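Local atomic coordinates of cytochrome c, putative (Shewanella oneidensis, PDB entry 1SP3), a protein that carries eight c-type hemes and probably works as a respiratory oxidoreductase, a tetrathionate reductase with an unusual heme ligation. Residues Y338-N343 with S384-F389; L342-T347 with L368-N373; Y298-K303 with P374-K379; T333-Y338 with F389-M394. One frame throughout, in Å; residues are numbered along the deposited sequence.

In the fold
All four contacts lie in the beta-rich part of the chain that resembles the bacterial cytochrome c family. Contacts 1 and 4 are neighbouring lengths of one antiparallel ladder, strands 325-339 and 387-397, and share Tyr338 and Phe389; their centres are about 13 Å apart. Contact 2 shares Leu342 and Asn343 with contact 1. Its strand 344-345 pairs with strand 325-339, and its far side meets helix 362-372. Contact 3 sits about 8 Å from contact 2, centre to centre, where Phe345 N meets Tyr298 OH. Contact 4 reaches a heme c through Met394. In contacts 2 and 3, the side chains of Thr347 and Ala300 stay about 9 and 10 Å from a heme.

Contact 1. Residues Y338-N343 with S384-F389; sequences YDKKLN and SGEYDF
The Tyr338 ring and the Asp388 carboxylate lie side by side and point the same way, their planes 11° apart. At the ring's edge, close to its plane, sit the Phe389 carbonyl carbon and a water. CB of Asp388 comes in obliquely, 3.6 Å from Tyr338 CE2. This is one end of the antiparallel ladder between strands 325-339 and 387-397. Tyr338 and Asp388 are a hydrogen-bonded pair, and Asp339 with Tyr387 is the non-hydrogen-bonded pair beside it. The water bridges the flat groups: it lies 2.7 Å from Tyr338 OH and donates to Asp388 OD2. The same hydroxyl bonds Ser306. At the end of the ladder the Asp339 side chain forms an Asx motif. Its CG is anti to the backbone N (chi1 -170°), and Asp339 OD1 accepts from Leu342 N at 2.7 Å. Ser384 OG donates to Asp339 OD1 at 2.7 Å, from the face opposite to Leu342 N. Ser384 N takes the syn lone pair of Asp339 OD2 at 2.9 Å. Three bonds therefore grip the carboxylate and fix its rotation. Lys340 N donates to Glu386 O and carries the backbone pairing one step past the strand ends. Two lysines then share the Glu386 carboxylate in a salt-bridge network. Lys340 NZ makes a long bridge of 3.7 Å to Glu386 OE1. Lys341 NZ meets Glu386 OE2 at 3.1 Å, nearly in line with its C-O bond.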
# COMPACT_ATOMS: atom_id res chain seq x y z
N TYR A 338 -18.06 5.24 12.08
CA TYR A 338 -17.59 5.21 13.43
C TYR A 338 -18.77 4.98 14.43
O TYR A 338 -19.91 5.28 14.17
CB TYR A 338 -16.73 6.48 13.78
CG TYR A 338 -17.49 7.70 14.22
CD1 TYR A 338 -17.71 7.98 15.58
CD2 TYR A 338 -17.98 8.60 13.27
CE1 TYR A 338 -18.45 9.17 15.99
CE2 TYR A 338 -18.68 9.75 13.65
CZ TYR A 338 -18.92 10.02 14.98
OH TYR A 338 -19.63 11.19 15.27
N ASP A 339 -18.44 4.39 15.55
CA ASP A 339 -19.40 4.16 16.64
C ASP A 339 -19.68 5.47 17.38
O ASP A 339 -18.80 6.03 18.04
CB ASP A 339 -18.79 3.17 17.60
CG ASP A 339 -19.77 2.67 18.63
OD1 ASP A 339 -20.28 3.51 19.46
OD2 ASP A 339 -20.04 1.45 18.67
N LYS A 340 -20.92 5.95 17.29
CA LYS A 340 -21.29 7.31 17.73
C LYS A 340 -21.22 7.42 19.24
O LYS A 340 -21.06 8.52 19.77
CB LYS A 340 -22.72 7.67 17.28
CG LYS A 340 -23.14 9.03 17.73
CD LYS A 340 -23.40 9.95 16.56
CE LYS A 340 -24.49 11.04 16.81
NZ LYS A 340 -25.63 10.68 17.75
N LYS A 341 -21.32 6.28 19.92
CA LYS A 341 -21.18 6.26 21.37
C LYS A 341 -19.78 6.00 21.91
O LYS A 341 -19.36 6.64 22.86
CB LYS A 341 -22.16 5.27 22.01
CG LYS A 341 -23.62 5.85 22.09
CD LYS A 341 -23.74 7.09 23.00
CE LYS A 341 -24.92 6.96 24.04
NZ LYS A 341 -26.05 6.02 23.62
N LEU A 342 -19.06 5.05 21.34
CA LEU A 342 -17.70 4.88 21.80
C LEU A 342 -17.00 5.90 20.92
O LEU A 342 -17.49 6.32 19.85
CB LEU A 342 -17.23 3.42 21.55
CG LEU A 342 -18.22 2.34 22.03
CD1 LEU A 342 -18.10 1.10 21.12
CD2 LEU A 342 -17.95 1.99 23.55
N ASN A 343 -15.89 6.46 21.22
CA ASN A 343 -15.69 7.35 19.96
C ASN A 343 -14.62 6.72 19.05
O ASN A 343 -13.54 7.18 19.06
CB ASN A 343 -15.47 8.85 20.31
CG ASN A 343 -16.78 9.66 20.37
OD1 ASN A 343 -17.45 9.91 19.36
ND2 ASN A 343 -17.14 10.09 21.55
N SER A 384 -21.99 -0.31 19.78
CA SER A 384 -22.99 0.27 20.67
C SER A 384 -24.41 0.25 20.09
O SER A 384 -25.36 0.40 20.82
CB SER A 384 -22.61 1.67 21.17
OG SER A 384 -22.78 2.59 20.12
N GLY A 385 -24.53 0.07 18.77
CA GLY A 385 -25.82 0.17 18.15
C GLY A 385 -26.08 1.50 17.48
O GLY A 385 -27.05 1.63 16.83
N GLU A 386 -25.19 2.47 17.64
CA GLU A 386 -25.32 3.79 17.03
C GLU A 386 -24.05 4.12 16.18
O GLU A 386 -22.91 4.01 16.65
CB GLU A 386 -25.43 4.84 18.14
CG GLU A 386 -26.81 5.10 18.74
CD GLU A 386 -26.85 6.47 19.41
OE1 GLU A 386 -27.19 7.48 18.71
OE2 GLU A 386 -26.49 6.57 20.62
N TYR A 387 -24.26 4.53 14.95
CA TYR A 387 -23.12 4.86 14.13
C TYR A 387 -23.30 6.23 13.56
O TYR A 387 -24.43 6.76 13.52
CB TYR A 387 -22.91 3.84 13.04
CG TYR A 387 -23.95 3.89 11.92
CD1 TYR A 387 -23.68 4.59 10.73
CD2 TYR A 387 -25.17 3.19 12.03
CE1 TYR A 387 -24.58 4.60 9.69
CE2 TYR A 387 -26.12 3.18 10.96
CZ TYR A 387 -25.84 3.91 9.84
OH TYR A 387 -26.71 3.94 8.78
N ASP A 388 -22.17 6.77 13.09
CA ASP A 388 -22.13 7.97 12.24
C ASP A 388 -20.93 7.89 11.22
O ASP A 388 -20.26 6.81 11.10
CB ASP A 388 -22.17 9.21 13.14
CG ASP A 388 -22.68 10.41 12.42
OD1 ASP A 388 -22.77 10.41 11.15
OD2 ASP A 388 -23.02 11.39 13.05
N PHE A 389 -20.67 8.97 10.48
CA PHE A 389 -19.52 9.03 9.57
C PHE A 389 -18.55 10.18 9.96
O PHE A 389 -18.99 11.27 10.28
CB PHE A 389 -19.98 9.15 8.14
CG PHE A 389 -20.72 7.95 7.63
CD1 PHE A 389 -22.14 7.85 7.74
CD2 PHE A 389 -19.99 6.85 7.08
CE1 PHE A 389 -22.82 6.71 7.25
CE2 PHE A 389 -20.66 5.75 6.58
CZ PHE A 389 -22.10 5.66 6.71
O HOH W 1 -20.40 13.24 13.62

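Contact 2. Residues L342-T347 with L368-N373; sequences LNIFIT and LGMEAN
Bends at chi2 (-69°) and chi3 (-97°) curl the Met370 thioether toward Ile344, Ile346 and Thr347. Ile344 meets it with CG1 between its own backbone N and carbonyl carbon (chi1 71°), and its CD1 lies 3.9 Å from Met370 CE. Ile346 crosses the methionine at about a right angle, with Ile346 CG2 4.0 Å from Met370 CG. Met370 SD sits 3.7 Å from Thr347 OG1. The thioether thus fills the seam between the short strand 344-345, with the residues just after it, and the end of helix 362-372. Met376 of the next helix packs on Met370 as well. Cutting Met370 back to an alanine removes the thioether, which would probably open a gap between Ile344, Ile346 and Thr347 and leave the helix end without its apolar grip on the strand. At Gly369 the backbones come close: Gly369 CA makes a CA-H...O contact of 3.1 Å with Thr347 O, where a CB would clash. Asn373 is the N-cap of helix 374-378. Its OD1 accepts from Met376 N, and its ND2 bonds Ser68. The Thr347 and Asn373 side chains cross nearly perpendicularly, with Thr347 CG2 3.7 Å from Asn373 ND2.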
# COMPACT_ATOMS: atom_id res chain seq x y z
N LEU A 342 -19.06 5.05 21.34
CA LEU A 342 -17.70 4.88 21.80
C LEU A 342 -17.00 5.90 20.92
O LEU A 342 -17.49 6.32 19.85
CB LEU A 342 -17.23 3.42 21.55
CG LEU A 342 -18.22 2.34 22.03
CD1 LEU A 342 -18.10 1.10 21.12
CD2 LEU A 342 -17.95 1.99 23.55
N ASN A 343 -15.89 6.46 21.22
CA ASN A 343 -15.69 7.35 19.96
C ASN A 343 -14.62 6.72 19.05
O ASN A 343 -13.54 7.18 19.06
CB ASN A 343 -15.47 8.85 20.31
CG ASN A 343 -16.78 9.66 20.37
OD1 ASN A 343 -17.45 9.91 19.36
ND2 ASN A 343 -17.14 10.09 21.55
N ILE A 344 -14.93 5.59 18.40
CA ILE A 344 -13.96 4.79 17.64
C ILE A 344 -14.42 4.43 16.25
O ILE A 344 -15.64 4.22 16.01
CB ILE A 344 -13.59 3.44 18.34
CG1 ILE A 344 -14.78 2.45 18.27
CG2 ILE A 344 -13.16 3.67 19.76
CD1 ILE A 344 -14.46 1.11 18.87
N PHE A 345 -13.44 4.28 15.33
CA PHE A 345 -13.82 3.78 13.99
C PHE A 345 -14.20 2.32 14.04
O PHE A 345 -13.58 1.53 14.78
CB PHE A 345 -12.65 4.03 12.99
CG PHE A 345 -12.57 5.47 12.55
CD1 PHE A 345 -11.43 6.24 12.83
CD2 PHE A 345 -13.62 6.05 11.85
CE1 PHE A 345 -11.36 7.54 12.44
CE2 PHE A 345 -13.55 7.39 11.41
CZ PHE A 345 -12.42 8.11 11.73
N ILE A 346 -15.20 1.97 13.25
CA ILE A 346 -15.73 0.64 13.15
C ILE A 346 -15.15 -0.07 11.97
O ILE A 346 -14.90 0.59 10.98
CB ILE A 346 -17.21 0.74 12.91
CG1 ILE A 346 -17.86 1.30 14.19
CG2 ILE A 346 -17.81 -0.63 12.35
CD1 ILE A 346 -19.39 1.61 14.00
N THR A 347 -14.97 -1.39 12.09
CA THR A 347 -14.47 -2.21 11.04
C THR A 347 -15.66 -2.99 10.59
O THR A 347 -16.00 -3.97 11.24
CB THR A 347 -13.39 -3.20 11.58
OG1 THR A 347 -13.94 -3.88 12.72
CG2 THR A 347 -12.17 -2.45 12.15
N LEU A 368 -21.80 -7.07 12.70
CA LEU A 368 -21.09 -8.27 12.20
C LEU A 368 -19.57 -8.06 12.04
O LEU A 368 -18.82 -8.99 12.30
CB LEU A 368 -21.72 -8.79 10.91
CG LEU A 368 -23.16 -9.35 10.96
CD1 LEU A 368 -23.63 -9.64 9.48
CD2 LEU A 368 -23.28 -10.65 11.93
N GLY A 369 -19.13 -6.85 11.66
CA GLY A 369 -17.71 -6.54 11.51
C GLY A 369 -17.04 -6.40 12.89
O GLY A 369 -15.90 -6.80 13.11
N MET A 370 -17.74 -5.81 13.84
CA MET A 370 -17.18 -5.73 15.20
C MET A 370 -17.12 -7.06 15.97
O MET A 370 -16.17 -7.29 16.74
CB MET A 370 -17.90 -4.68 16.03
CG MET A 370 -17.77 -3.25 15.40
SD MET A 370 -16.07 -2.60 15.52
CE MET A 370 -16.42 -1.64 17.02
N GLU A 371 -18.12 -7.91 15.77
CA GLU A 371 -18.08 -9.24 16.39
C GLU A 371 -17.07 -10.13 15.72
O GLU A 371 -16.74 -11.15 16.24
CB GLU A 371 -19.42 -9.97 16.35
CG GLU A 371 -20.55 -9.27 17.03
CD GLU A 371 -21.88 -9.93 16.65
OE1 GLU A 371 -21.86 -10.84 15.75
OE2 GLU A 371 -22.91 -9.57 17.28
N ALA A 372 -16.57 -9.76 14.55
CA ALA A 372 -15.55 -10.61 13.93
C ALA A 372 -14.11 -10.12 14.15
O ALA A 372 -13.14 -10.88 13.92
CB ALA A 372 -15.87 -10.82 12.43
N ASN A 373 -13.95 -8.86 14.55
CA ASN A 373 -12.61 -8.27 14.74
C ASN A 373 -11.88 -8.85 15.98
O ASN A 373 -12.37 -8.71 17.12
CB ASN A 373 -12.71 -6.74 14.80
CG ASN A 373 -11.35 -6.03 14.63
OD1 ASN A 373 -10.65 -5.73 15.60
ND2 ASN A 373 -11.03 -5.69 13.39

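Contact 3. Residues Y298-K303 with P374-K379; sequences YMAGDK and PTMLEK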
# COMPACT_ATOMS: atom_id res chain seq x y z
N TYR A 298 -3.47 5.25 13.36
CA TYR A 298 -4.70 4.96 14.05
C TYR A 298 -4.82 3.44 14.19
O TYR A 298 -4.67 2.70 13.21
CB TYR A 298 -5.90 5.53 13.27
CG TYR A 298 -7.21 5.18 14.02
CD1 TYR A 298 -7.70 6.02 15.05
CD2 TYR A 298 -7.89 3.99 13.76
CE1 TYR A 298 -8.86 5.69 15.78
CE2 TYR A 298 -9.10 3.65 14.49
CZ TYR A 298 -9.56 4.52 15.51
OH TYR A 298 -10.71 4.23 16.25
N MET A 299 -5.05 2.95 15.40
CA MET A 299 -5.20 1.52 15.56
C MET A 299 -6.59 1.17 16.10
O MET A 299 -7.28 2.05 16.66
CB MET A 299 -4.18 0.94 16.52
CG MET A 299 -2.77 1.34 16.21
SD MET A 299 -2.29 0.31 14.86
CE MET A 299 -2.30 -1.29 15.53
N ALA A 300 -7.00 -0.09 15.88
CA ALA A 300 -8.35 -0.48 16.22
C ALA A 300 -8.60 -0.23 17.67
O ALA A 300 -7.78 -0.49 18.48
CB ALA A 300 -8.60 -1.94 15.87
N GLY A 301 -9.74 0.37 17.97
CA GLY A 301 -10.05 0.74 19.33
C GLY A 301 -9.62 2.12 19.79
O GLY A 301 -10.04 2.48 20.87
N ASP A 302 -8.77 2.86 19.06
CA ASP A 302 -8.28 4.17 19.50
C ASP A 302 -9.49 5.11 19.54
O ASP A 302 -10.33 5.05 18.67
CB ASP A 302 -7.35 4.76 18.44
CG ASP A 302 -5.96 4.17 18.46
OD1 ASP A 302 -5.70 3.20 19.19
OD2 ASP A 302 -5.03 4.67 17.79
N LYS A 303 -9.58 5.99 20.55
CA LYS A 303 -10.62 7.01 20.47
C LYS A 303 -10.34 8.03 19.35
O LYS A 303 -9.20 8.29 18.98
CB LYS A 303 -10.77 7.73 21.83
CG LYS A 303 -11.44 6.79 22.88
CD LYS A 303 -12.87 7.18 23.26
CE LYS A 303 -12.91 8.59 23.92
NZ LYS A 303 -14.31 9.12 24.27
N PRO A 374 -10.74 -9.53 15.79
CA PRO A 374 -9.99 -10.05 16.95
C PRO A 374 -9.60 -8.98 17.96
O PRO A 374 -9.76 -9.23 19.15
CB PRO A 374 -8.74 -10.71 16.31
CG PRO A 374 -8.65 -10.11 14.91
CD PRO A 374 -10.09 -9.87 14.51
N THR A 375 -9.11 -7.83 17.52
CA THR A 375 -8.76 -6.81 18.49
C THR A 375 -9.98 -6.25 19.27
O THR A 375 -9.85 -6.04 20.48
CB THR A 375 -7.95 -5.67 17.87
OG1 THR A 375 -7.71 -5.98 16.50
CG2 THR A 375 -6.53 -5.65 18.42
N MET A 376 -11.13 -6.04 18.62
CA MET A 376 -12.30 -5.52 19.33
C MET A 376 -12.66 -6.51 20.47
O MET A 376 -12.90 -6.10 21.61
CB MET A 376 -13.48 -5.32 18.41
CG MET A 376 -13.26 -4.33 17.29
SD MET A 376 -12.63 -2.72 17.83
CE MET A 376 -12.69 -1.71 16.11
N LEU A 377 -12.65 -7.80 20.13
CA LEU A 377 -12.95 -8.89 21.04
C LEU A 377 -11.99 -8.93 22.21
O LEU A 377 -12.41 -8.96 23.37
CB LEU A 377 -12.88 -10.20 20.26
CG LEU A 377 -14.07 -10.40 19.32
CD1 LEU A 377 -13.77 -11.59 18.48
CD2 LEU A 377 -15.40 -10.55 20.15
N GLU A 378 -10.70 -8.89 21.89
CA GLU A 378 -9.63 -8.76 22.88
C GLU A 378 -9.84 -7.63 23.84
O GLU A 378 -9.48 -7.75 25.00
CB GLU A 378 -8.25 -8.60 22.24
CG GLU A 378 -7.37 -9.82 22.39
CD GLU A 378 -6.57 -9.88 23.72
OE1 GLU A 378 -6.90 -9.15 24.72
OE2 GLU A 378 -5.59 -10.68 23.78
N LYS A 379 -10.39 -6.51 23.38
CA LYS A 379 -10.59 -5.37 24.28
C LYS A 379 -12.03 -5.30 24.91
O LYS A 379 -12.39 -4.30 25.56
CB LYS A 379 -10.17 -4.05 23.61
CG LYS A 379 -8.86 -4.09 22.76
CD LYS A 379 -8.40 -2.72 22.16
CE LYS A 379 -8.06 -1.66 23.30
NZ LYS A 379 -7.73 -0.22 22.93
O HOH W 2 -6.23 0.93 20.41
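Ala300 and Gly301 have the most surface buried here, and they meet Met376 and Lys379. The Ala300 methyl points at the helix. Ala300 CB is 4.1 Å from Met376 CE, and Thr375 OG1 stands just beside it. The Met376 chain bends at chi2 (-51°) and then runs extended, which brings its terminal methyl up to the loop. Met376 CE is also 4.1 Å from Gly301 N, so one methyl group touches both residues. Thr375 OG1 has its polar partner in Asn373 OD1, and its meeting with Ala300 is one of plain proximity. The loop between strands 295-297 and 310-315 makes a type II beta turn from Met299 to Asp302, closed by a 2.9 Å bond from Asp302 N to Met299 O. Gly301 takes the third position with a positive phi (89°). A CB there would press on the carbonyl of Ala300 and come tight against Lys379 NZ. Lys379 is the first residue past helix 374-378, and its side chain reaches across to the turn. A water links the two sides. It donates to Ala300 O at 2.9 Å and to Asp302 OD1 at 2.6 Å, and accepts from Lys379 NZ at 3.2 Å. The lysine and aspartate charges therefore meet through water, with Lys379 NZ 5.5 Å from Asp302 OD1. Asp302 is held firmly on its own side: OD2 accepts from Met299 N and forms a salt bridge with Arg50. Asp302 O accepts from Tyr298 OH at 2.6 Å, in the carbonyl plane and on a lone pair.

Contact 4. Residues T333-Y338 with F389-M394; sequences TGKQIY and FAATEM. With HEC (heme c), chain D.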
# COMPACT_ATOMS: atom_id res chain seq x y z
N THR A 333 -8.24 11.18 1.13
CA THR A 333 -9.16 11.63 2.15
C THR A 333 -10.51 10.95 2.01
O THR A 333 -10.76 10.31 1.02
CB THR A 333 -9.31 13.12 2.20
OG1 THR A 333 -9.81 13.57 0.97
CG2 THR A 333 -7.90 13.84 2.25
N GLY A 334 -11.32 11.01 3.02
CA GLY A 334 -12.58 10.30 2.96
C GLY A 334 -13.38 10.56 4.18
O GLY A 334 -12.99 11.42 4.98
N LYS A 335 -14.54 9.90 4.22
CA LYS A 335 -15.37 9.74 5.42
C LYS A 335 -15.74 8.31 5.58
O LYS A 335 -16.05 7.61 4.60
CB LYS A 335 -16.68 10.50 5.32
CG LYS A 335 -16.52 12.05 5.25
CD LYS A 335 -17.65 12.77 5.93
CE LYS A 335 -18.57 13.35 4.95
NZ LYS A 335 -19.96 13.48 5.57
N GLN A 336 -15.76 7.86 6.82
CA GLN A 336 -16.04 6.45 7.08
C GLN A 336 -16.70 6.23 8.43
O GLN A 336 -16.78 7.13 9.28
CB GLN A 336 -14.76 5.65 6.92
CG GLN A 336 -13.82 5.75 8.13
CD GLN A 336 -12.44 5.18 7.77
OE1 GLN A 336 -11.65 5.75 6.98
NE2 GLN A 336 -12.15 4.08 8.36
N ILE A 337 -17.16 5.03 8.64
CA ILE A 337 -18.11 4.76 9.71
C ILE A 337 -17.45 4.60 11.08
O ILE A 337 -16.42 3.97 11.22
CB ILE A 337 -18.94 3.49 9.34
CG1 ILE A 337 -20.07 3.25 10.40
CG2 ILE A 337 -18.03 2.23 9.14
CD1 ILE A 337 -21.08 2.07 10.04
N TYR A 338 -18.06 5.24 12.08
CA TYR A 338 -17.59 5.21 13.43
C TYR A 338 -18.77 4.98 14.43
O TYR A 338 -19.91 5.28 14.17
CB TYR A 338 -16.73 6.48 13.78
CG TYR A 338 -17.49 7.70 14.22
CD1 TYR A 338 -17.71 7.98 15.58
CD2 TYR A 338 -17.98 8.60 13.27
CE1 TYR A 338 -18.45 9.17 15.99
CE2 TYR A 338 -18.68 9.75 13.65
CZ TYR A 338 -18.92 10.02 14.98
OH TYR A 338 -19.63 11.19 15.27
N PHE A 389 -20.67 8.97 10.48
CA PHE A 389 -19.52 9.03 9.57
C PHE A 389 -18.55 10.18 9.96
O PHE A 389 -18.99 11.27 10.28
CB PHE A 389 -19.98 9.15 8.14
CG PHE A 389 -20.72 7.95 7.63
CD1 PHE A 389 -22.14 7.85 7.74
CD2 PHE A 389 -19.99 6.85 7.08
CE1 PHE A 389 -22.82 6.71 7.25
CE2 PHE A 389 -20.66 5.75 6.58
CZ PHE A 389 -22.10 5.66 6.71
N ALA A 390 -17.25 9.91 9.98
CA ALA A 390 -16.26 10.96 10.26
C ALA A 390 -15.14 11.07 9.23
O ALA A 390 -14.76 10.06 8.63
CB ALA A 390 -15.65 10.76 11.65
N ALA A 391 -14.54 12.26 9.13
CA ALA A 391 -13.53 12.56 8.10
C ALA A 391 -12.18 12.05 8.45
O ALA A 391 -11.85 12.02 9.64
CB ALA A 391 -13.49 14.06 7.70
N THR A 392 -11.42 11.58 7.43
CA THR A 392 -10.08 11.03 7.65
C THR A 392 -9.16 11.45 6.56
O THR A 392 -9.60 11.93 5.54
CB THR A 392 -10.07 9.49 7.58
OG1 THR A 392 -10.39 9.10 6.24
CG2 THR A 392 -11.20 8.84 8.50
N GLU A 393 -7.86 11.30 6.82
CA GLU A 393 -6.84 11.41 5.79
C GLU A 393 -5.85 10.33 6.07
O GLU A 393 -5.67 9.89 7.24
CB GLU A 393 -6.22 12.82 5.73
CG GLU A 393 -5.09 13.18 6.72
CD GLU A 393 -4.58 14.60 6.44
OE1 GLU A 393 -5.31 15.36 5.78
OE2 GLU A 393 -3.45 14.94 6.79
N MET A 394 -5.18 9.87 5.01
CA MET A 394 -4.18 8.82 5.15
C MET A 394 -3.00 9.09 4.20
O MET A 394 -3.21 9.51 3.08
CB MET A 394 -4.79 7.49 4.82
CG MET A 394 -3.79 6.34 5.12
SD MET A 394 -4.78 4.87 5.56
CE MET A 394 -3.36 3.59 5.58
FE HEC D . -5.18 -4.46 0.61
CHA HEC D . -2.38 -3.05 2.19
CHB HEC D . -7.14 -3.54 3.29
CHC HEC D . -7.88 -6.05 -0.77
CHD HEC D . -3.35 -5.24 -2.14
NA HEC D . -4.85 -3.43 2.44
C1A HEC D . -3.61 -2.95 2.89
C2A HEC D . -3.84 -2.32 4.19
C3A HEC D . -5.16 -2.45 4.51
C4A HEC D . -5.81 -3.16 3.40
CMA HEC D . -5.83 -1.91 5.85
CAA HEC D . -2.73 -1.59 5.04
CBA HEC D . -2.88 -0.05 4.94
CGA HEC D . -2.97 0.40 3.46
O1A HEC D . -4.11 0.72 3.00
O2A HEC D . -1.96 0.44 2.63
NB HEC D . -7.14 -4.76 1.12
C1B HEC D . -7.72 -4.32 2.34
C2B HEC D . -9.08 -4.80 2.42
C3B HEC D . -9.29 -5.47 1.26
C4B HEC D . -8.06 -5.46 0.46
CMB HEC D . -10.04 -4.49 3.61
CAB HEC D . -10.57 -6.22 0.80
CBB HEC D . -11.83 -5.75 1.09
NC HEC D . -5.58 -5.48 -1.23
C1C HEC D . -6.77 -6.05 -1.57
C2C HEC D . -6.64 -6.62 -2.88
C3C HEC D . -5.35 -6.38 -3.30
C4C HEC D . -4.67 -5.66 -2.23
CMC HEC D . -7.82 -7.37 -3.58
CAC HEC D . -4.68 -6.78 -4.67
CBC HEC D . -5.13 -6.43 -5.93
ND HEC D . -3.15 -4.16 0.08
C1D HEC D . -2.64 -4.70 -1.08
C2D HEC D . -1.17 -4.52 -1.00
C3D HEC D . -0.85 -3.84 0.34
C4D HEC D . -2.15 -3.66 0.95
CMD HEC D . -0.15 -4.94 -2.06
CAD HEC D . 0.56 -3.39 0.89
CBD HEC D . 0.78 -1.95 0.40
CGD HEC D . 2.20 -1.40 0.65
O1D HEC D . 2.59 -0.56 -0.19
O2D HEC D . 3.00 -1.71 1.63
O HOH W 3 -12.63 7.80 5.59
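Strands 333-338 and 389-394 run antiparallel, their directions 141° apart, with Gly334-Thr392 and Gln336-Ala390 as hydrogen-bonded pairs, each closed by two backbone bonds. Non-hydrogen-bonded pairs flank them, and CA-H...O contacts fill in between. On the face of Thr333, Lys335 and Ile337, the Phe389 ring lies against the opposite strand. Phe389 CD2 is 3.6 Å from Gln336 C, and Phe389 CE2 is 4.0 Å from Ile337 CB. Trp362 meets this ring edge-to-face. Further along, Thr333 CG2 packs on Glu393 CB. The other face holds Gln336, Ala390 and Thr392. Ala390 CB touches Tyr338 CD2 at 3.6 Å. With chi1 at 78°, Gln336 tucks CG in over its own backbone and then runs extended, lying squarely across Thr392. Gln336 OE1 lies 3.5 Å from Thr392 CG2. A water ties the pair: it donates to Gln336 OE1 at 2.7 Å and lies 2.7 Å from Thr392 OG1. Phe345 and Leu312 pack on both side chains. Gln336 NE2 makes a weak bond to Asn61 O, and Thr392 OG1 bonds Asn62 ND2. A leucine in place of Gln336 would probably take from the water its acceptor at OE1 and leave Asn61 O without this weak donor. At the ladder's end, Met394 CE touches heme c at CBA, 3.7 Å away. The polar groups on this buried face are thus paired with water and with the loop of Asn61, whose ND2 binds the same heme, so the chemistry ties the sheet to the heme pocket.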